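Local coordinates for protein lytic polysaccharide monooxygenase (Neurospora crassa, PDB 4QI8) that probably cleaves cellulose by copper-dependent oxidation of its glycosidic bonds, as a secreted monooxygenase of the AA9 family, at residues A140-L145 with Q155-C160. Residues are numbered along the deposited sequence; the frame is centred on the assembly and turned at random.
Sequences AEHIGL and QFYISC
The antiparallel beta hairpin of strands 134-144 and 155-166 carries Y157, a copper ligand, and G144 meets Q155 near its loop end. Six backbone hydrogen bonds join A140 to S159, H142 to Y157 and G144 to Q155, each pair bonded in both directions. Between them lie the non-hydrogen-bonded pairs E141-I158 and I143-F156, where CA-H...O contacts fill in; E141 CA is 3.2 Å from Y157 O. On the face of E141, I143, F156 and I158, the I143 side chain runs alongside the F156 ring. I143 CG2 sits over one ring face, toward its rim, in a CH-pi contact 4.1 Å from the F156 ring centroid. I143 CG1 lies beside the backbone N (chi1 -45°) and carries CD1 to 3.7 Å from F156 CE2. An alanine here would remove both branches, and the F156 ring would probably lose the CG2 contact on that face and be somewhat freer to turn. The E141 carboxylate comes in at the ring edge, with OE2 3.4 Å from F156 CD2 and the two planes 39° apart. Its oxygens are held elsewhere, OE2 by a salt bridge to R139 and OE1 by Y185 and Q77. This hairpin belongs to the beta-sandwich core of the AA9 fold. On the other face, with H142, Y157 and Q155, its loop end borders the copper site. There Y157 OH donates to Q155 OE1 at 2.7 Å, from above the amide carbonyl plane. Y157 completes the copper site with H1 and H72, while Q155, together with H146, probably binds O2. The edge of the H142 ring faces Y157 CD2, and H142 ND1 is hydrogen-bonded to Y2 OH.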
loop_
_atom_site.group_PDB
_atom_site.type_symbol
_atom_site.label_atom_id
_atom_site.label_comp_id
_atom_site.label_asym_id
_atom_site.label_seq_id
_atom_site.Cartn_x
_atom_site.Cartn_y
_atom_site.Cartn_z
ATOM N N ALA A 140 -1.821 1.638 -0.486
ATOM C CA ALA A 140 -1.181 1.716 0.822
ATOM C C ALA A 140 -1.529 0.468 1.601
ATOM O O ALA A 140 -2.692 0.069 1.626
ATOM C CB ALA A 140 -1.699 2.923 1.576
ATOM N N GLU A 141 -0.540 -0.120 2.265
ATOM C CA GLU A 141 -0.823 -1.158 3.236
ATOM C C GLU A 141 0.094 -1.053 4.433
ATOM O O GLU A 141 1.278 -0.734 4.313
ATOM C CB GLU A 141 -0.748 -2.570 2.648
ATOM C CG GLU A 141 0.653 -3.125 2.474
ATOM C CD GLU A 141 0.695 -4.462 1.750
ATOM O OE1 GLU A 141 1.677 -4.665 1.002
ATOM O OE2 GLU A 141 -0.257 -5.273 1.868
ATOM N N HIS A 142 -0.490 -1.330 5.589
ATOM C CA HIS A 142 0.268 -1.640 6.772
ATOM C C HIS A 142 -0.027 -3.090 7.131
ATOM O O HIS A 142 -1.191 -3.506 7.124
ATOM C CB HIS A 142 -0.107 -0.758 7.957
ATOM C CG HIS A 142 0.833 -0.953 9.088
ATOM N ND1 HIS A 142 0.459 -1.504 10.296
ATOM C CD2 HIS A 142 2.172 -0.770 9.141
ATOM C CE1 HIS A 142 1.536 -1.625 11.051
ATOM N NE2 HIS A 142 2.585 -1.197 10.372
ATOM N N ILE A 143 1.016 -3.845 7.466
ATOM C CA ILE A 143 0.848 -5.246 7.838
ATOM C C ILE A 143 1.162 -5.396 9.319
ATOM O O ILE A 143 2.322 -5.343 9.723
ATOM C CB ILE A 143 1.745 -6.191 7.001
ATOM C CG1 ILE A 143 1.684 -5.827 5.511
ATOM C CG2 ILE A 143 1.293 -7.612 7.223
ATOM C CD1 ILE A 143 2.595 -6.672 4.613
ATOM N N GLY A 144 0.126 -5.559 10.138
ATOM C CA GLY A 144 0.300 -5.738 11.568
ATOM C C GLY A 144 0.647 -7.177 11.877
ATOM O O GLY A 144 -0.130 -8.087 11.573
ATOM N N LEU A 145 1.810 -7.373 12.495
ATOM C CA LEU A 145 2.400 -8.702 12.663
ATOM C C LEU A 145 2.445 -9.219 14.103
ATOM O O LEU A 145 3.062 -10.240 14.377
ATOM C CB LEU A 145 3.824 -8.710 12.093
ATOM C CG LEU A 145 3.919 -8.471 10.589
ATOM C CD1 LEU A 145 5.372 -8.366 10.194
ATOM C CD2 LEU A 145 3.231 -9.568 9.798
ATOM N N GLN A 155 -2.516 -8.858 9.957
ATOM C CA GLN A 155 -3.600 -7.883 9.829
ATOM C C GLN A 155 -3.228 -6.823 8.798
ATOM O O GLN A 155 -2.360 -5.983 9.039
ATOM C CB GLN A 155 -3.865 -7.217 11.185
ATOM C CG GLN A 155 -4.300 -8.217 12.238
ATOM C CD GLN A 155 -4.579 -7.608 13.596
ATOM O OE1 GLN A 155 -4.413 -6.397 13.817
ATOM N NE2 GLN A 155 -4.987 -8.458 14.529
ATOM N N PHE A 156 -3.894 -6.850 7.649
ATOM C CA PHE A 156 -3.610 -5.896 6.576
ATOM C C PHE A 156 -4.589 -4.720 6.626
ATOM O O PHE A 156 -5.811 -4.906 6.572
ATOM C CB PHE A 156 -3.706 -6.569 5.199
ATOM C CG PHE A 156 -2.696 -7.662 4.964
ATOM C CD1 PHE A 156 -2.897 -8.945 5.451
ATOM C CD2 PHE A 156 -1.568 -7.410 4.205
ATOM C CE1 PHE A 156 -1.972 -9.943 5.204
ATOM C CE2 PHE A 156 -0.649 -8.408 3.952
ATOM C CZ PHE A 156 -0.856 -9.675 4.457
ATOM N N TYR A 157 -4.039 -3.511 6.714
ATOM C CA TYR A 157 -4.818 -2.271 6.735
ATOM C C TYR A 157 -4.492 -1.549 5.425
ATOM O O TYR A 157 -3.351 -1.172 5.200
ATOM C CB TYR A 157 -4.439 -1.426 7.963
ATOM C CG TYR A 157 -4.702 -2.146 9.266
ATOM C CD1 TYR A 157 -5.954 -2.058 9.883
ATOM C CD2 TYR A 157 -3.719 -2.917 9.886
ATOM C CE1 TYR A 157 -6.216 -2.717 11.067
ATOM C CE2 TYR A 157 -3.976 -3.574 11.079
ATOM C CZ TYR A 157 -5.227 -3.472 11.662
ATOM O OH TYR A 157 -5.529 -4.114 12.842
ATOM N N ILE A 158 -5.488 -1.407 4.551
ATOM C CA ILE A 158 -5.282 -1.102 3.134
ATOM C C ILE A 158 -6.197 0.016 2.652
ATOM O O ILE A 158 -7.356 0.089 3.078
ATOM C CB ILE A 158 -5.562 -2.370 2.285
ATOM C CG1 ILE A 158 -4.526 -3.455 2.586
ATOM C CG2 ILE A 158 -5.599 -2.064 0.786
ATOM C CD1 ILE A 158 -4.996 -4.858 2.202
ATOM N N SER A 159 -5.703 0.835 1.724
ATOM C CA SER A 159 -6.590 1.602 0.852
ATOM C C SER A 159 -5.857 1.901 -0.446
ATOM O O SER A 159 -4.658 1.653 -0.568
ATOM C CB SER A 159 -7.052 2.910 1.512
ATOM O OG SER A 159 -5.969 3.817 1.571
ATOM N N CYS A 160 -6.592 2.478 -1.400
ATOM C CA CYS A 160 -6.032 2.889 -2.681
ATOM C C CYS A 160 -6.474 4.285 -3.081
ATOM O O CYS A 160 -7.659 4.594 -3.073
ATOM C CB CYS A 160 -6.466 1.950 -3.799
ATOM S SG CYS A 160 -5.787 0.299 -3.639
#